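Local coordinates for peroxiredoxin 6 (Arenicola marina, PDB 2V2G), which probably reduces hydrogen peroxide and organic hydroperoxides to water and alcohols as a thiol-specific peroxidase of the Prx6 subfamily, at residues 46-51 against 151-156; 60-65 against 162-167; 108-113 against 129-134. The protein carries 1 engineered substitution. All blocks are in the same frame, centred on the assembly; numbering follows the deposited sequence.

How the interactions relate
The three contacts sit on both faces of the central mixed sheet of a thioredoxin-type fold. Interactions 1 and 2 share helix 153-168, using its beginning and its far end, with centres about 17 Å apart; 46-51 and 60-65 come first, on successive helices, then 151-156 and 162-167, so the segments alternate. Interaction 3 is nested inside the loops closed by both, its centre about 16 Å from that of interaction 1 and about 19 Å from that of interaction 2, and reaches strand 124-133. That strand joins them: Arg-151 and Ile-156 pack on Val-130, Leu-163 on Ile-132. Interactions 1 and 2 also touch the second subunit, so helix 153-168 ties the sheet to the dimer interface.

Interaction 1: 46-51 against 151-156; sequences TTELGR and RNFSEI
Glu-48 reaches from helix 43-54 to Arg-151, just ahead of helix 153-168, and its side chain touches something at nearly every step. Its CB lies at the edge of the Phe-153 ring, 4.0 Å from CE2. From there CG stands anti to the carbonyl carbon (chi1 -72°) and the chain runs on extended, which carries the carboxylate past the ring to the arginine. At the tip the two oxygens meet different donors. OE2 of Glu-48 takes two bonds: the backbone N of Arg-151 comes in on its anti lone pair at 2.7 Å, while NE of Arg-151 approaches from above the carboxylate plane at 2.8 Å. OE1 of Glu-48 receives NH2 of Arg-151, also 2.8 Å away and again out of the carboxylate plane. Both guanidinium bonds are nearly straight (171°), and both oxygens lie close to the guanidinium plane. The grip is therefore side-on, through NE and NH2, but the two flat groups are turned 47° against each other instead of lying coplanar. A bend at chi3 brings the arginine head back toward the glutamate, and CZ of Phe-153 sits over one guanidinium face, offset toward its rim. Farther out, CG of Arg-51 approaches the same ring obliquely; NE of Arg-51 shares a water with the backbone N of Ser-154, a weak bond on that side, while its NH1 bonds Gln-54.

OE1 has a second charged mate in Arg-128, a residue of the benzoic acid pocket, and Ser-45, the engineered replacement at the predicted peroxidatic position, is nearby. Three bonds from Arg-151 and the pairing with Arg-128 hold this buried carboxylate, which probably helps to position Arg-128 beside the active site.

Interaction 2: 60-65 against 162-167; sequences KKRGVK and SLQLTA
Gln-164 sets CG anti to its carbonyl carbon (chi1 -68°) and continues extended (chi2 -175°), and these two torsions send its amide straight out from helix 153-168 to the turn that follows helix 56-61. There NE2 of Gln-164 donates to the backbone O of Arg-62 at 2.9 Å. The bond is nearly straight at the hydrogen (170°), lies in the plane of the accepting carbonyl and stays close to the amide plane of the glutamine, so both flat groups are well aligned for it. The other amide atom, OE1 of Gln-164, rests 3.9 Å from CB of Arg-62, and CG2 of Val-64 comes within 3.9 Å of NE2 of Gln-164, out of the amide plane. Arg-62 also has CG anti to its carbonyl carbon, but its extended chain turns away from the glutamine; its guanidinium pairs instead with Asp-161, about one helical turn before Gln-164, and also bonds to the O of Asp-58.

The carbonyl that is gripped belongs to the residue immediately before Gly-63, whose positive phi closes helix 56-61 in a Schellman motif. The strand 64-70 begins close by, so the bond marks the point where the chain passes from helix into the central sheet. Replacing Gln-164 with a leucine would probably leave the O of Arg-62 without this donor and the turn less firmly tied to helix 153-168. Val-64 and Gln-164 also pack on Trp-31 of the neighbouring strand 31-36, which places the amide beside an apolar patch.

Chemically, the link between the two segments is one neutral amide-to-carbonyl bond, and its straight, in-plane geometry fixes how the amide is turned; the pairing of Arg-62 with Asp-161, outside them, probably adds attraction between the turn and the same helix.

Interaction 3: 108-113 against 129-134; sequences VKLGMV and AVFIIG
Phe-131 points its ring from strand 124-133 into the turn after helix 105-109, where Leu-110 and Met-112 meet its far end. CZ of Phe-131 takes CB of Leu-110 at 3.9 Å, and CD1 of the same leucine lies equally near CE2; the two side chains cross at a slant. The backbone O of Leu-110 also approaches CZ of Phe-131 obliquely, at 3.7 Å. Met-112 comes to the ring from its rim: SD stands 5.4 Å from the centroid of the Phe-131 ring and 84° off its normal, an edge-on Met-aromatic contact whose nearest ring atom is CE2 at 4.0 Å. The first torsion of Met-112 (chi1 64°) tucks CG between the backbone N and the carbonyl carbon, and the extended remainder takes SD to the ring while CB stays 3.9 Å from CB of Ala-129.

Gly-111, with positive phi, ends helix 105-109 in a Schellman motif. Around this buried cluster, the ring of Phe-9 meets that of Phe-131 with planes at about 60°. From strand 31-36, Leu-34 touches Leu-110 and Ser-36 touches Met-112; Leu-139 and Ser-142 of strand 139-145 touch Phe-131. On the other sheet face, Val-130 and Ile-132 pack against helix 153-168.

Interaction 1: 46-51 against 151-156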
loop_
_atom_site.group_PDB
_atom_site.type_symbol
_atom_site.label_atom_id
_atom_site.label_comp_id
_atom_site.label_asym_id
_atom_site.label_seq_id
_atom_site.Cartn_x
_atom_site.Cartn_y
_atom_site.Cartn_z
ATOM N N THR A 46 -15.330 -6.937 -8.678
ATOM C CA THR A 46 -15.481 -7.182 -10.136
ATOM C C THR A 46 -14.712 -6.131 -10.912
ATOM O O THR A 46 -13.952 -6.441 -11.852
ATOM C CB THR A 46 -16.956 -7.271 -10.581
ATOM O OG1 THR A 46 -17.661 -8.190 -9.769
ATOM C CG2 THR A 46 -17.128 -7.798 -12.068
ATOM N N THR A 47 -14.878 -4.850 -10.544
ATOM C CA THR A 47 -14.065 -3.798 -11.192
ATOM C C THR A 47 -12.547 -4.020 -11.069
ATOM O O THR A 47 -11.785 -3.702 -11.978
ATOM C CB THR A 47 -14.422 -2.353 -10.685
ATOM O OG1 THR A 47 -13.920 -2.125 -9.366
ATOM C CG2 THR A 47 -15.955 -2.142 -10.736
ATOM N N GLU A 48 -12.093 -4.527 -9.904
ATOM C CA GLU A 48 -10.672 -4.752 -9.663
ATOM C C GLU A 48 -10.081 -5.893 -10.488
ATOM O O GLU A 48 -9.066 -5.690 -11.214
ATOM C CB GLU A 48 -10.423 -5.012 -8.192
ATOM C CG GLU A 48 -10.575 -3.782 -7.359
ATOM C CD GLU A 48 -10.195 -4.106 -5.917
ATOM O OE1 GLU A 48 -10.641 -5.161 -5.467
ATOM O OE2 GLU A 48 -9.401 -3.359 -5.312
ATOM N N LEU A 49 -10.713 -7.057 -10.427
ATOM C CA LEU A 49 -10.226 -8.191 -11.247
ATOM C C LEU A 49 -10.369 -7.858 -12.727
ATOM O O LEU A 49 -9.542 -8.257 -13.538
ATOM C CB LEU A 49 -10.893 -9.516 -10.842
ATOM C CG LEU A 49 -10.210 -10.200 -9.655
ATOM C CD1 LEU A 49 -10.291 -9.454 -8.352
ATOM C CD2 LEU A 49 -10.773 -11.626 -9.479
ATOM N N GLY A 50 -11.371 -7.083 -13.112
ATOM C CA GLY A 50 -11.487 -6.674 -14.511
ATOM C C GLY A 50 -10.393 -5.733 -14.951
ATOM O O GLY A 50 -9.863 -5.808 -16.066
ATOM N N ARG A 51 -10.015 -4.808 -14.066
ATOM C CA ARG A 51 -8.862 -3.964 -14.283
ATOM C C ARG A 51 -7.575 -4.753 -14.468
ATOM O O ARG A 51 -6.731 -4.380 -15.290
ATOM C CB ARG A 51 -8.733 -2.909 -13.181
ATOM C CG ARG A 51 -7.638 -1.923 -13.413
ATOM C CD ARG A 51 -7.724 -1.209 -14.760
ATOM N NE ARG A 51 -6.761 -0.111 -14.924
ATOM C CZ ARG A 51 -6.347 0.319 -16.094
ATOM N NH1 ARG A 51 -6.792 -0.248 -17.187
ATOM N NH2 ARG A 51 -5.460 1.308 -16.143
ATOM N N ARG A 151 -8.512 -0.794 -5.055
ATOM C CA ARG A 151 -7.127 -0.514 -5.234
ATOM C C ARG A 151 -6.805 0.300 -6.506
ATOM O O ARG A 151 -7.670 0.553 -7.325
ATOM C CB ARG A 151 -6.361 -1.836 -5.257
ATOM C CG ARG A 151 -6.303 -2.470 -3.882
ATOM C CD ARG A 151 -6.021 -3.905 -3.926
ATOM N NE ARG A 151 -7.161 -4.671 -4.363
ATOM C CZ ARG A 151 -7.286 -5.996 -4.251
ATOM N NH1 ARG A 151 -6.323 -6.766 -3.704
ATOM N NH2 ARG A 151 -8.406 -6.533 -4.590
ATOM N N ASN A 152 -5.567 0.799 -6.542
ATOM C CA ASN A 152 -4.965 1.519 -7.675
ATOM C C ASN A 152 -3.859 0.609 -8.218
ATOM O O ASN A 152 -2.750 0.562 -7.698
ATOM C CB ASN A 152 -4.450 2.891 -7.183
ATOM C CG ASN A 152 -3.660 3.651 -8.210
ATOM O OD1 ASN A 152 -3.420 3.142 -9.308
ATOM N ND2 ASN A 152 -3.243 4.851 -7.870
ATOM N N PHE A 153 -4.174 -0.070 -9.324
ATOM C CA PHE A 153 -3.252 -1.050 -9.907
ATOM C C PHE A 153 -2.145 -0.343 -10.741
ATOM O O PHE A 153 -1.105 -0.953 -10.978
ATOM C CB PHE A 153 -4.031 -2.166 -10.694
ATOM C CG PHE A 153 -4.628 -3.208 -9.784
ATOM C CD1 PHE A 153 -3.844 -4.217 -9.209
ATOM C CD2 PHE A 153 -5.966 -3.112 -9.411
ATOM C CE1 PHE A 153 -4.408 -5.166 -8.283
ATOM C CE2 PHE A 153 -6.522 -4.025 -8.536
ATOM C CZ PHE A 153 -5.742 -5.056 -7.966
ATOM N N SER A 154 -2.337 0.911 -11.115
ATOM C CA SER A 154 -1.205 1.685 -11.708
ATOM C C SER A 154 -0.100 1.935 -10.678
ATOM O O SER A 154 1.074 1.908 -11.027
ATOM C CB SER A 154 -1.660 2.948 -12.381
ATOM O OG SER A 154 -2.047 3.941 -11.463
ATOM N N GLU A 155 -0.471 2.183 -9.429
ATOM C CA GLU A 155 0.537 2.307 -8.355
ATOM C C GLU A 155 1.285 0.976 -8.150
ATOM O O GLU A 155 2.470 0.955 -7.907
ATOM C CB GLU A 155 -0.111 2.746 -7.024
ATOM C CG GLU A 155 0.853 2.729 -5.849
ATOM C CD GLU A 155 2.003 3.688 -5.929
ATOM O OE1 GLU A 155 1.997 4.573 -6.859
ATOM O OE2 GLU A 155 2.846 3.677 -4.974
ATOM N N ILE A 156 0.569 -0.142 -8.272
ATOM C CA ILE A 156 1.177 -1.466 -8.170
ATOM C C ILE A 156 2.220 -1.638 -9.299
ATOM O O ILE A 156 3.349 -2.061 -9.029
ATOM C CB ILE A 156 0.096 -2.590 -8.191
ATOM C CG1 ILE A 156 -0.712 -2.474 -6.877
ATOM C CG2 ILE A 156 0.780 -3.978 -8.205
ATOM C CD1 ILE A 156 -2.040 -3.161 -6.909
HETATM O O HOH W 1 -4.994 1.236 -12.897
#

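Interaction 2: 60-65 against 162-167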
loop_
_atom_site.group_PDB
_atom_site.type_symbol
_atom_site.label_atom_id
_atom_site.label_comp_id
_atom_site.label_asym_id
_atom_site.label_seq_id
_atom_site.Cartn_x
_atom_site.Cartn_y
_atom_site.Cartn_z
ATOM N N LYS A 60 2.703 -8.906 -17.739
ATOM C CA LYS A 60 3.432 -9.921 -18.519
ATOM C C LYS A 60 4.748 -9.334 -19.013
ATOM O O LYS A 60 5.772 -9.998 -18.918
ATOM C CB LYS A 60 2.542 -10.506 -19.653
ATOM C CG LYS A 60 3.045 -11.785 -20.325
ATOM C CD LYS A 60 2.069 -12.185 -21.467
ATOM C CE LYS A 60 2.783 -12.961 -22.638
ATOM N NZ LYS A 60 1.994 -13.355 -23.901
ATOM N N LYS A 61 4.732 -8.106 -19.534
ATOM C CA LYS A 61 5.950 -7.418 -20.026
ATOM C C LYS A 61 7.042 -7.342 -18.954
ATOM O O LYS A 61 8.263 -7.261 -19.274
ATOM C CB LYS A 61 5.650 -5.952 -20.436
ATOM C CG LYS A 61 4.809 -5.791 -21.707
ATOM C CD LYS A 61 5.588 -5.888 -23.007
ATOM C CE LYS A 61 4.746 -5.592 -24.282
ATOM N NZ LYS A 61 5.640 -5.031 -25.311
ATOM N N ARG A 62 6.601 -7.273 -17.706
ATOM C CA ARG A 62 7.529 -7.143 -16.581
ATOM C C ARG A 62 7.920 -8.463 -15.966
ATOM O O ARG A 62 8.625 -8.499 -14.966
ATOM C CB ARG A 62 6.925 -6.220 -15.550
ATOM C CG ARG A 62 6.785 -4.808 -16.085
ATOM C CD ARG A 62 5.903 -4.038 -15.110
ATOM N NE ARG A 62 5.832 -2.601 -15.345
ATOM C CZ ARG A 62 5.114 -2.005 -16.290
ATOM N NH1 ARG A 62 4.360 -2.689 -17.169
ATOM N NH2 ARG A 62 5.144 -0.695 -16.359
ATOM N N GLY A 63 7.463 -9.575 -16.553
ATOM C CA GLY A 63 7.762 -10.884 -15.985
ATOM C C GLY A 63 7.084 -11.160 -14.665
ATOM O O GLY A 63 7.610 -11.894 -13.816
ATOM N N VAL A 64 5.903 -10.569 -14.458
ATOM C CA VAL A 64 5.208 -10.666 -13.186
ATOM C C VAL A 64 3.974 -11.563 -13.283
ATOM O O VAL A 64 3.081 -11.346 -14.141
ATOM C CB VAL A 64 4.757 -9.247 -12.645
ATOM C CG1 VAL A 64 3.890 -9.412 -11.425
ATOM C CG2 VAL A 64 6.002 -8.308 -12.513
ATOM N N LYS A 65 4.047 -12.660 -12.557
ATOM C CA LYS A 65 2.917 -13.621 -12.503
ATOM C C LYS A 65 1.852 -13.113 -11.572
ATOM O O LYS A 65 2.138 -12.806 -10.413
ATOM C CB LYS A 65 3.369 -14.998 -12.006
ATOM C CG LYS A 65 4.281 -15.681 -12.978
ATOM C CD LYS A 65 4.583 -17.147 -12.603
ATOM C CE LYS A 65 5.664 -17.775 -13.452
ATOM N NZ LYS A 65 5.826 -19.205 -13.062
ATOM N N SER A 162 9.899 0.162 -9.699
ATOM C CA SER A 162 10.911 0.596 -8.675
ATOM C C SER A 162 11.621 -0.607 -8.115
ATOM O O SER A 162 12.865 -0.655 -8.041
ATOM C CB SER A 162 10.264 1.392 -7.566
ATOM O OG SER A 162 11.186 1.636 -6.508
ATOM N N LEU A 163 10.864 -1.631 -7.754
ATOM C CA LEU A 163 11.469 -2.812 -7.098
ATOM C C LEU A 163 12.444 -3.513 -8.076
ATOM O O LEU A 163 13.453 -4.031 -7.641
ATOM C CB LEU A 163 10.394 -3.794 -6.628
ATOM C CG LEU A 163 9.511 -3.307 -5.488
ATOM C CD1 LEU A 163 8.241 -4.180 -5.502
ATOM C CD2 LEU A 163 10.257 -3.341 -4.151
ATOM N N GLN A 164 12.054 -3.649 -9.339
ATOM C CA GLN A 164 12.878 -4.404 -10.301
ATOM C C GLN A 164 14.150 -3.607 -10.600
ATOM O O GLN A 164 15.240 -4.194 -10.710
ATOM C CB GLN A 164 12.091 -4.725 -11.544
ATOM C CG GLN A 164 10.979 -5.704 -11.281
ATOM C CD GLN A 164 10.267 -6.131 -12.529
ATOM O OE1 GLN A 164 10.134 -5.370 -13.492
ATOM N NE2 GLN A 164 9.783 -7.357 -12.541
ATOM N N LEU A 165 14.016 -2.289 -10.672
ATOM C CA LEU A 165 15.222 -1.425 -10.894
ATOM C C LEU A 165 16.198 -1.451 -9.712
ATOM O O LEU A 165 17.413 -1.644 -9.862
ATOM C CB LEU A 165 14.745 0.011 -11.135
ATOM C CG LEU A 165 15.834 1.074 -11.188
ATOM C CD1 LEU A 165 16.777 0.840 -12.424
ATOM C CD2 LEU A 165 15.234 2.499 -11.126
ATOM N N THR A 166 15.659 -1.268 -8.487
ATOM C CA THR A 166 16.507 -1.147 -7.331
ATOM C C THR A 166 17.070 -2.481 -6.879
ATOM O O THR A 166 17.964 -2.507 -6.034
ATOM C CB THR A 166 15.703 -0.454 -6.181
ATOM O OG1 THR A 166 14.568 -1.311 -5.844
ATOM C CG2 THR A 166 15.254 0.974 -6.601
ATOM N N ALA A 167 16.510 -3.609 -7.358
ATOM C CA ALA A 167 17.139 -4.936 -7.210
ATOM C C ALA A 167 18.453 -5.037 -7.950
ATOM O O ALA A 167 19.307 -5.817 -7.553
ATOM C CB ALA A 167 16.203 -6.014 -7.717
#

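Interaction 3: 108-113 against 129-134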
loop_
_atom_site.group_PDB
_atom_site.type_symbol
_atom_site.label_atom_id
_atom_site.label_comp_id
_atom_site.label_asym_id
_atom_site.label_seq_id
_atom_site.Cartn_x
_atom_site.Cartn_y
_atom_site.Cartn_z
ATOM N N VAL A 108 -5.884 -15.937 7.537
ATOM C CA VAL A 108 -5.286 -15.766 8.841
ATOM C C VAL A 108 -3.755 -15.703 8.760
ATOM O O VAL A 108 -3.149 -14.795 9.311
ATOM C CB VAL A 108 -5.744 -16.874 9.791
ATOM C CG1 VAL A 108 -4.940 -16.855 11.108
ATOM C CG2 VAL A 108 -7.276 -16.729 10.016
ATOM N N LYS A 109 -3.127 -16.660 8.082
ATOM C CA LYS A 109 -1.672 -16.691 8.001
ATOM C C LYS A 109 -1.063 -15.370 7.489
ATOM O O LYS A 109 -0.034 -14.881 8.013
ATOM C CB LYS A 109 -1.224 -17.879 7.096
ATOM C CG LYS A 109 0.263 -18.163 7.005
ATOM C CD LYS A 109 0.560 -19.683 6.980
ATOM C CE LYS A 109 2.112 -19.938 7.077
ATOM N NZ LYS A 109 2.615 -21.299 6.513
ATOM N N LEU A 110 -1.709 -14.781 6.485
ATOM C CA LEU A 110 -1.197 -13.610 5.779
ATOM C C LEU A 110 -1.676 -12.302 6.412
ATOM O O LEU A 110 -1.367 -11.186 5.900
ATOM C CB LEU A 110 -1.533 -13.710 4.266
ATOM C CG LEU A 110 -1.017 -14.904 3.443
ATOM C CD1 LEU A 110 -1.263 -14.738 1.955
ATOM C CD2 LEU A 110 0.472 -15.078 3.709
ATOM N N GLY A 111 -2.407 -12.407 7.528
ATOM C CA GLY A 111 -2.824 -11.205 8.221
ATOM C C GLY A 111 -3.742 -10.343 7.364
ATOM O O GLY A 111 -3.746 -9.114 7.518
ATOM N N MET A 112 -4.598 -11.007 6.564
ATOM C CA MET A 112 -5.438 -10.307 5.599
ATOM C C MET A 112 -6.971 -10.428 5.817
ATOM O O MET A 112 -7.724 -10.281 4.844
ATOM C CB MET A 112 -5.054 -10.641 4.203
ATOM C CG MET A 112 -5.273 -12.092 3.878
ATOM S SD MET A 112 -4.918 -12.402 2.123
ATOM C CE MET A 112 -5.003 -14.191 2.166
ATOM N N VAL A 113 -7.406 -10.636 7.057
ATOM C CA VAL A 113 -8.843 -10.707 7.373
ATOM C C VAL A 113 -9.443 -9.272 7.340
ATOM O O VAL A 113 -8.817 -8.296 7.786
ATOM C CB VAL A 113 -9.086 -11.361 8.727
ATOM C CG1 VAL A 113 -10.564 -11.280 9.084
ATOM C CG2 VAL A 113 -8.617 -12.839 8.758
ATOM N N ALA A 129 -5.946 -7.239 -0.149
ATOM C CA ALA A 129 -4.506 -7.256 0.118
ATOM C C ALA A 129 -3.727 -7.422 -1.190
ATOM O O ALA A 129 -4.218 -8.042 -2.107
ATOM C CB ALA A 129 -4.161 -8.410 1.131
ATOM N N VAL A 130 -2.501 -6.946 -1.217
ATOM C CA VAL A 130 -1.598 -7.191 -2.348
ATOM C C VAL A 130 -0.237 -7.504 -1.780
ATOM O O VAL A 130 0.313 -6.759 -0.922
ATOM C CB VAL A 130 -1.481 -6.049 -3.304
ATOM C CG1 VAL A 130 -0.539 -6.395 -4.509
ATOM C CG2 VAL A 130 -2.847 -5.549 -3.783
ATOM N N PHE A 131 0.327 -8.606 -2.234
ATOM C CA PHE A 131 1.635 -9.014 -1.849
ATOM C C PHE A 131 2.496 -9.133 -3.120
ATOM O O PHE A 131 2.145 -9.856 -4.017
ATOM C CB PHE A 131 1.658 -10.383 -1.112
ATOM C CG PHE A 131 0.802 -10.423 0.110
ATOM C CD1 PHE A 131 1.278 -9.944 1.327
ATOM C CD2 PHE A 131 -0.534 -10.859 0.016
ATOM C CE1 PHE A 131 0.472 -9.961 2.463
ATOM C CE2 PHE A 131 -1.328 -10.874 1.142
ATOM C CZ PHE A 131 -0.834 -10.337 2.365
ATOM N N ILE A 132 3.590 -8.390 -3.143
ATOM C CA ILE A 132 4.600 -8.451 -4.225
ATOM C C ILE A 132 5.748 -9.315 -3.744
ATOM O O ILE A 132 6.411 -9.025 -2.769
ATOM C CB ILE A 132 5.106 -7.102 -4.746
ATOM C CG1 ILE A 132 3.901 -6.208 -5.022
ATOM C CG2 ILE A 132 5.960 -7.373 -5.960
ATOM C CD1 ILE A 132 4.173 -4.793 -5.640
ATOM N N ILE A 133 5.997 -10.401 -4.486
ATOM C CA ILE A 133 6.918 -11.463 -4.041
ATOM C C ILE A 133 8.042 -11.554 -5.082
ATOM O O ILE A 133 7.785 -11.552 -6.326
ATOM C CB ILE A 133 6.186 -12.872 -3.892
ATOM C CG1 ILE A 133 5.019 -12.723 -2.845
ATOM C CG2 ILE A 133 7.165 -13.996 -3.454
ATOM C CD1 ILE A 133 3.691 -13.179 -3.366
ATOM N N GLY A 134 9.269 -11.549 -4.623
ATOM C CA GLY A 134 10.396 -11.648 -5.557
ATOM C C GLY A 134 10.659 -13.060 -6.020
ATOM O O GLY A 134 10.090 -14.044 -5.505
#